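Local coordinates for protein D-lactate dehydrogenase (Fermentative) (Pseudomonas aeruginosa, PDB 5Z20) that probably reduces pyruvate to D-lactate with NADH during fermentation, as an NAD-dependent member of the D-isomer specific 2-hydroxyacid dehydrogenases, at residues S218-L223 with I246-G251; I166-I171 with L186-P191. One frame throughout, in Å; residues are numbered along the deposited sequence.

How the contacts relate
Two neighbouring segment pairs of one seven-stranded parallel sheet illustrate how a Rossmann domain shares a dinucleotide between its strands. Contact 2 makes the polar bonds to the adenine ribose and the diphosphate of the NADH; contact 1 binds the carboxamide and the oxamate, though its Cys221 and Pro222 also touch the adenosine. The contacts lie about 11 Å apart, centre to centre, and strands 162-166 and 216-219 lie side by side in the sheet. There Ile166 O probably accepts from His220 N at 2.8 Å, and Ser218 O from Ile166 N at 3.1 Å. His220 is also the packing link, with ND1 3.5 Å from Ile171 CG2. Along the chain, contact 2 closes before contact 1 opens.

Contact 1 (S218-L223 with I246-G251). With NAI (1,4-dihydronicotinamide adenine dinucleotide), chain L; OXM (oxamic acid), chain M.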
# COMPACT_ATOMS: atom_id res chain seq x y z
N SER B 218 5.20 25.07 12.37
CA SER B 218 5.40 25.01 10.93
C SER B 218 6.48 25.98 10.52
O SER B 218 6.44 27.14 10.93
CB SER B 218 4.09 25.40 10.16
OG SER B 218 4.25 25.08 8.79
N LEU B 219 7.42 25.51 9.71
CA LEU B 219 8.60 26.26 9.27
C LEU B 219 8.36 26.89 7.91
O LEU B 219 8.07 26.21 6.93
CB LEU B 219 9.82 25.30 9.16
CG LEU B 219 10.12 24.46 10.41
CD1 LEU B 219 11.25 23.50 10.16
CD2 LEU B 219 10.51 25.39 11.52
N HIS B 220 8.56 28.19 7.87
CA HIS B 220 8.39 28.98 6.64
C HIS B 220 9.43 30.08 6.48
O HIS B 220 9.22 31.06 5.80
CB HIS B 220 6.96 29.55 6.59
CG HIS B 220 5.89 28.50 6.62
ND1 HIS B 220 5.63 27.67 5.55
CD2 HIS B 220 5.04 28.12 7.60
CE1 HIS B 220 4.59 26.92 5.83
NE2 HIS B 220 4.23 27.16 7.08
N CYS B 221 10.60 29.87 7.07
CA CYS B 221 11.71 30.74 6.90
C CYS B 221 12.56 30.19 5.79
O CYS B 221 12.57 28.98 5.55
CB CYS B 221 12.52 30.83 8.22
SG CYS B 221 13.07 29.23 8.87
N PRO B 222 13.35 31.05 5.16
CA PRO B 222 14.28 30.53 4.19
C PRO B 222 15.44 29.77 4.84
O PRO B 222 15.68 29.91 6.03
CB PRO B 222 14.82 31.80 3.50
CG PRO B 222 14.45 32.95 4.38
CD PRO B 222 13.43 32.50 5.36
N LEU B 223 16.17 29.02 4.01
CA LEU B 223 17.41 28.42 4.43
C LEU B 223 18.52 29.43 4.26
O LEU B 223 18.76 29.92 3.13
CB LEU B 223 17.69 27.16 3.67
CG LEU B 223 19.03 26.48 4.01
CD1 LEU B 223 19.04 26.04 5.48
CD2 LEU B 223 19.34 25.27 3.09
N ILE B 246 5.87 20.51 11.18
CA ILE B 246 5.68 20.57 9.74
C ILE B 246 6.80 21.35 9.09
O ILE B 246 7.10 22.49 9.50
CB ILE B 246 4.35 21.28 9.37
CG1 ILE B 246 3.15 20.67 10.02
CG2 ILE B 246 4.13 21.27 7.86
CD1 ILE B 246 2.87 19.19 9.68
N ASN B 247 7.43 20.73 8.08
CA ASN B 247 8.49 21.36 7.33
C ASN B 247 8.25 21.34 5.84
O ASN B 247 8.50 20.35 5.19
CB ASN B 247 9.87 20.77 7.64
CG ASN B 247 10.99 21.57 7.02
OD1 ASN B 247 10.80 22.70 6.53
ND2 ASN B 247 12.18 20.96 6.96
N THR B 248 7.72 22.45 5.34
CA THR B 248 7.56 22.72 3.94
C THR B 248 8.50 23.86 3.48
O THR B 248 8.27 24.50 2.44
CB THR B 248 6.10 23.15 3.60
OG1 THR B 248 5.77 24.34 4.29
CG2 THR B 248 5.11 22.06 3.90
N GLY B 249 9.55 24.08 4.25
CA GLY B 249 10.59 25.10 3.95
C GLY B 249 11.73 24.51 3.16
O GLY B 249 11.67 24.46 1.91
N ARG B 250 12.77 24.04 3.87
CA ARG B 250 13.91 23.33 3.23
C ARG B 250 14.37 22.26 4.13
O ARG B 250 14.28 22.38 5.36
CB ARG B 250 15.07 24.30 2.95
CG ARG B 250 14.86 25.26 1.78
CD ARG B 250 14.92 24.55 0.45
NE ARG B 250 14.73 25.42 -0.71
CZ ARG B 250 13.56 25.69 -1.29
NH1 ARG B 250 12.44 25.17 -0.82
NH2 ARG B 250 13.52 26.46 -2.41
N GLY B 251 14.93 21.22 3.55
CA GLY B 251 15.41 20.06 4.33
C GLY B 251 16.40 20.38 5.42
O GLY B 251 16.31 19.87 6.57
PA NAI L . 9.49 35.38 2.34
O1A NAI L . 10.78 35.90 2.10
O2A NAI L . 8.31 36.10 1.93
O5B NAI L . 9.43 35.17 3.85
C5B NAI L . 10.40 34.54 4.61
C4B NAI L . 10.21 34.96 6.04
O4B NAI L . 11.13 34.28 6.86
C3B NAI L . 10.34 36.47 6.27
O3B NAI L . 9.41 37.04 7.15
C2B NAI L . 11.66 36.48 6.96
O2B NAI L . 11.92 37.58 7.79
C1B NAI L . 11.65 35.20 7.75
N9A NAI L . 12.99 34.89 8.24
C8A NAI L . 14.13 35.25 7.66
N7A NAI L . 15.16 34.87 8.33
C5A NAI L . 14.73 34.26 9.39
C6A NAI L . 15.37 33.61 10.53
N6A NAI L . 16.69 33.58 10.64
N1A NAI L . 14.58 33.07 11.44
C2A NAI L . 13.27 33.14 11.33
N3A NAI L . 12.64 33.70 10.32
C4A NAI L . 13.29 34.28 9.34
O3 NAI L . 9.58 33.94 1.75
PN NAI L . 8.40 32.98 1.39
O1N NAI L . 7.91 33.35 0.12
O2N NAI L . 7.51 32.93 2.50
O5D NAI L . 9.23 31.70 1.30
C5D NAI L . 9.55 30.92 2.41
C4D NAI L . 10.42 29.73 2.05
O4D NAI L . 9.71 28.54 1.78
C3D NAI L . 11.32 29.91 0.86
O3D NAI L . 12.56 30.49 1.21
C2D NAI L . 11.51 28.50 0.34
O2D NAI L . 12.68 27.91 0.81
C1D NAI L . 10.35 27.72 0.89
N1N NAI L . 9.48 27.30 -0.19
C2N NAI L . 9.16 26.03 -0.29
C3N NAI L . 8.32 25.56 -1.28
C7N NAI L . 7.97 24.09 -1.36
O7N NAI L . 7.65 23.62 -2.38
N7N NAI L . 8.00 23.30 -0.34
C4N NAI L . 7.88 26.48 -2.22
C5N NAI L . 8.25 27.80 -2.11
C6N NAI L . 9.05 28.18 -1.07
C1 OXM M . 10.07 25.61 -4.19
N1 OXM M . 9.27 24.97 -5.05
O1 OXM M . 10.54 25.04 -3.22
C2 OXM M . 10.38 27.01 -4.42
O2 OXM M . 11.40 27.50 -3.89
O3 OXM M . 9.62 27.69 -5.15
O HOH W 1 6.32 24.30 7.03
O HOH W 2 7.52 27.22 3.22
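Ile246 offers its carbonyl oxygen to the parallel strand beside it: Leu219 N donates to Ile246 O over 3.0 Å, and the CA-H of Ser218 points at the same oxygen. On the face these two side chains share, Ser218 OG rests 3.8 Å from Ile246 CB, while the outer part of the isoleucine leads away to Ile129 and Leu132 of helix 118-134. Asn247, on the other face, receives the CD1 branch of Leu219 against its amide, with Leu219 CD1 3.7 Å from Asn247 CG. That amide is held at both ends. OD1 accepts from Gly249 N, the donor standing above the carbonyl plane, which makes an Asx turn; ND2 gives a nearly straight bond (170°) to Arg250 O, fixing the amide's rotation. The turn follows the end of strand 243-247, which with strand 216-219 and helix 233-238 forms a beta-alpha-beta unit of the Rossmann sheet; the cofactor lies at the C-terminal ends of these strands. Thr248 OG1 approaches the His220 ring obliquely, 3.2 Å from CE1. Over one face of that ring, offset toward its rim, sits a water that accepts from Thr248 N and donates to Leu219 O. A second water donates to Thr248 O and to O4D of the NADH, and is also hydrogen-bonded to His220 ND1. Thr248 O accepts the nicotinamide carboxamide N7N at 3.0 Å as well. Gly249 brings bare backbone past Leu219 O and turns its own carbonyl to Arg250 NH1. Arg250 lays CG against Leu223 CB at 3.9 Å, then bends at chi2 (-72°). Its guanidinium, with NADH O2D above its centre, grips the oxamate, a pyruvate analogue: Arg250 NH2 reaches oxamate O2 at 2.8 Å and NH1 reaches O1, while Asn96 OD1 accepts from NE.

Contact 2 (I166-I171 with L186-P191); sequences IGTGQI and LLAYDP. With NAI (1,4-dihydronicotinamide adenine dinucleotide), chain L.
Asp190 and Thr168 meet through one carboxylate oxygen: Thr168 N donates at 2.8 Å and 158° to Asp190 OD2, which receives it on its anti lone pair. The same OD2 accepts the ribose hydroxyl O3B of the NADH at 2.6 Å, while OD1 accepts O2B, also at 2.6 Å, so the adenosine ribose is bound by both carboxylate oxygens. Further along 166-171, the cofactor's diphosphate lies over the glycine turn. Gly169, at the N-cap of helix 170-181, brings its CA to 3.2 Å from O5B, an approach that a residue without a side chain permits. From the first turn of the helix, Gln170 N points straight (179°) at O2A over 3.0 Å, Gln170 NE2 adds a bond to that oxygen, and Ile171 N takes O2N. Behind this shell stands the strand pairing. Gly167 N donates to Tyr189 O at 2.9 Å, part of the parallel bridge of Ile166 with Tyr189, and this brings Asp190 level with the turn. The Tyr189 ring presents its edge to Ile166 CG2, 4.2 Å from CD2, and touches the adenine as well. Thr168 OG1 lies between its backbone N and carbonyl carbon (chi1 52°), hydrogen-bonded to Tyr204 OH, and its CG2 is thereby sent to Ala188 CB, 3.8 Å away. Tyr192 N supplies a further donor to Asp190 OD1, helping to set the carboxylate. The glycine turn fits the GxGxxG pattern of Rossmann folds; with the helix start and the acidic residue after the second strand it matches the classical dinucleotide-binding fingerprint. With both ribose hydroxyls donating to a carboxylate, the site would probably disfavour the 2'-phosphate of NADP, consistent with NADH as cofactor, and the helix start probably eases the diphosphate's negative charge.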
# COMPACT_ATOMS: atom_id res chain seq x y z
N ILE B 166 7.18 29.78 12.31
CA ILE B 166 8.51 30.29 12.28
C ILE B 166 8.72 30.81 10.88
O ILE B 166 8.86 30.05 9.90
CB ILE B 166 9.48 29.17 12.61
CG1 ILE B 166 9.28 28.76 14.08
CG2 ILE B 166 10.92 29.56 12.35
CD1 ILE B 166 9.97 27.49 14.48
N GLY B 167 8.78 32.12 10.77
CA GLY B 167 8.92 32.78 9.47
C GLY B 167 7.58 33.23 8.95
O GLY B 167 6.85 32.42 8.40
N THR B 168 7.28 34.51 9.15
CA THR B 168 5.97 35.07 8.83
C THR B 168 6.02 35.94 7.59
O THR B 168 5.53 37.06 7.58
CB THR B 168 5.42 35.90 10.02
OG1 THR B 168 6.39 36.87 10.49
CG2 THR B 168 5.13 34.93 11.17
N GLY B 169 6.59 35.40 6.52
CA GLY B 169 6.67 36.08 5.26
C GLY B 169 5.44 35.78 4.42
O GLY B 169 4.38 35.57 4.93
N GLN B 170 5.60 35.72 3.12
CA GLN B 170 4.46 35.49 2.27
C GLN B 170 3.76 34.18 2.59
O GLN B 170 2.53 34.13 2.67
CB GLN B 170 4.91 35.54 0.81
CG GLN B 170 5.21 36.98 0.41
CD GLN B 170 5.92 37.06 -0.88
OE1 GLN B 170 5.36 37.47 -1.86
NE2 GLN B 170 7.19 36.63 -0.91
N ILE B 171 4.53 33.09 2.70
CA ILE B 171 3.90 31.79 2.90
C ILE B 171 3.45 31.73 4.34
O ILE B 171 2.32 31.31 4.61
CB ILE B 171 4.81 30.62 2.49
CG1 ILE B 171 5.07 30.68 0.97
CG2 ILE B 171 4.14 29.31 2.86
CD1 ILE B 171 6.24 29.82 0.49
N LEU B 186 -2.53 31.77 17.27
CA LEU B 186 -1.27 31.86 16.56
C LEU B 186 -0.11 32.47 17.30
O LEU B 186 -0.21 33.57 17.85
CB LEU B 186 -1.48 32.64 15.26
CG LEU B 186 -2.15 31.85 14.15
CD1 LEU B 186 -2.90 32.80 13.24
CD2 LEU B 186 -1.09 31.06 13.38
N LEU B 187 1.00 31.75 17.28
CA LEU B 187 2.25 32.24 17.84
C LEU B 187 3.22 32.37 16.70
O LEU B 187 3.12 31.59 15.73
CB LEU B 187 2.75 31.23 18.86
CG LEU B 187 1.74 30.82 19.93
CD1 LEU B 187 2.40 29.86 20.88
CD2 LEU B 187 1.20 32.02 20.68
N ALA B 188 4.11 33.35 16.78
CA ALA B 188 4.98 33.68 15.69
C ALA B 188 6.37 34.03 16.13
O ALA B 188 6.55 34.73 17.11
CB ALA B 188 4.40 34.85 14.85
N TYR B 189 7.33 33.63 15.33
CA TYR B 189 8.66 34.05 15.50
C TYR B 189 9.21 34.45 14.15
O TYR B 189 9.16 33.69 13.15
CB TYR B 189 9.47 32.95 16.10
CG TYR B 189 10.94 33.22 16.04
CD1 TYR B 189 11.53 34.18 16.89
CD2 TYR B 189 11.73 32.58 15.12
CE1 TYR B 189 12.87 34.47 16.81
CE2 TYR B 189 13.08 32.86 15.02
CZ TYR B 189 13.63 33.79 15.87
OH TYR B 189 14.96 34.04 15.78
N ASP B 190 9.75 35.66 14.10
CA ASP B 190 10.44 36.15 12.89
C ASP B 190 11.45 37.22 13.44
O ASP B 190 11.08 38.03 14.23
CB ASP B 190 9.47 36.75 11.93
CG ASP B 190 10.03 36.86 10.51
OD1 ASP B 190 11.00 37.63 10.27
OD2 ASP B 190 9.49 36.18 9.60
N PRO B 191 12.70 37.17 13.04
CA PRO B 191 13.57 38.30 13.33
C PRO B 191 12.98 39.63 12.87
O PRO B 191 13.37 40.65 13.39
CB PRO B 191 14.85 38.00 12.54
CG PRO B 191 14.41 37.05 11.42
CD PRO B 191 13.28 36.25 12.02
PA NAI L . 9.49 35.38 2.34
O1A NAI L . 10.78 35.90 2.10
O2A NAI L . 8.31 36.10 1.93
O5B NAI L . 9.43 35.17 3.85
C5B NAI L . 10.40 34.54 4.61
C4B NAI L . 10.21 34.96 6.04
O4B NAI L . 11.13 34.28 6.86
C3B NAI L . 10.34 36.47 6.27
O3B NAI L . 9.41 37.04 7.15
C2B NAI L . 11.66 36.48 6.96
O2B NAI L . 11.92 37.58 7.79
C1B NAI L . 11.65 35.20 7.75
N9A NAI L . 12.99 34.89 8.24
C8A NAI L . 14.13 35.25 7.66
N7A NAI L . 15.16 34.87 8.33
C5A NAI L . 14.73 34.26 9.39
C6A NAI L . 15.37 33.61 10.53
N6A NAI L . 16.69 33.58 10.64
N1A NAI L . 14.58 33.07 11.44
C2A NAI L . 13.27 33.14 11.33
N3A NAI L . 12.64 33.70 10.32
C4A NAI L . 13.29 34.28 9.34
O3 NAI L . 9.58 33.94 1.75
PN NAI L . 8.40 32.98 1.39
O1N NAI L . 7.91 33.35 0.12
O2N NAI L . 7.51 32.93 2.50
O5D NAI L . 9.23 31.70 1.30
C5D NAI L . 9.55 30.92 2.41
C4D NAI L . 10.42 29.73 2.05
O4D NAI L . 9.71 28.54 1.78
C3D NAI L . 11.32 29.91 0.86
O3D NAI L . 12.56 30.49 1.21
C2D NAI L . 11.51 28.50 0.34
O2D NAI L . 12.68 27.91 0.81
C1D NAI L . 10.35 27.72 0.89
N1N NAI L . 9.48 27.30 -0.19
C2N NAI L . 9.16 26.03 -0.29
C3N NAI L . 8.32 25.56 -1.28
C7N NAI L . 7.97 24.09 -1.36
O7N NAI L . 7.65 23.62 -2.38
N7N NAI L . 8.00 23.30 -0.34
C4N NAI L . 7.88 26.48 -2.22
C5N NAI L . 8.25 27.80 -2.11
C6N NAI L . 9.05 28.18 -1.07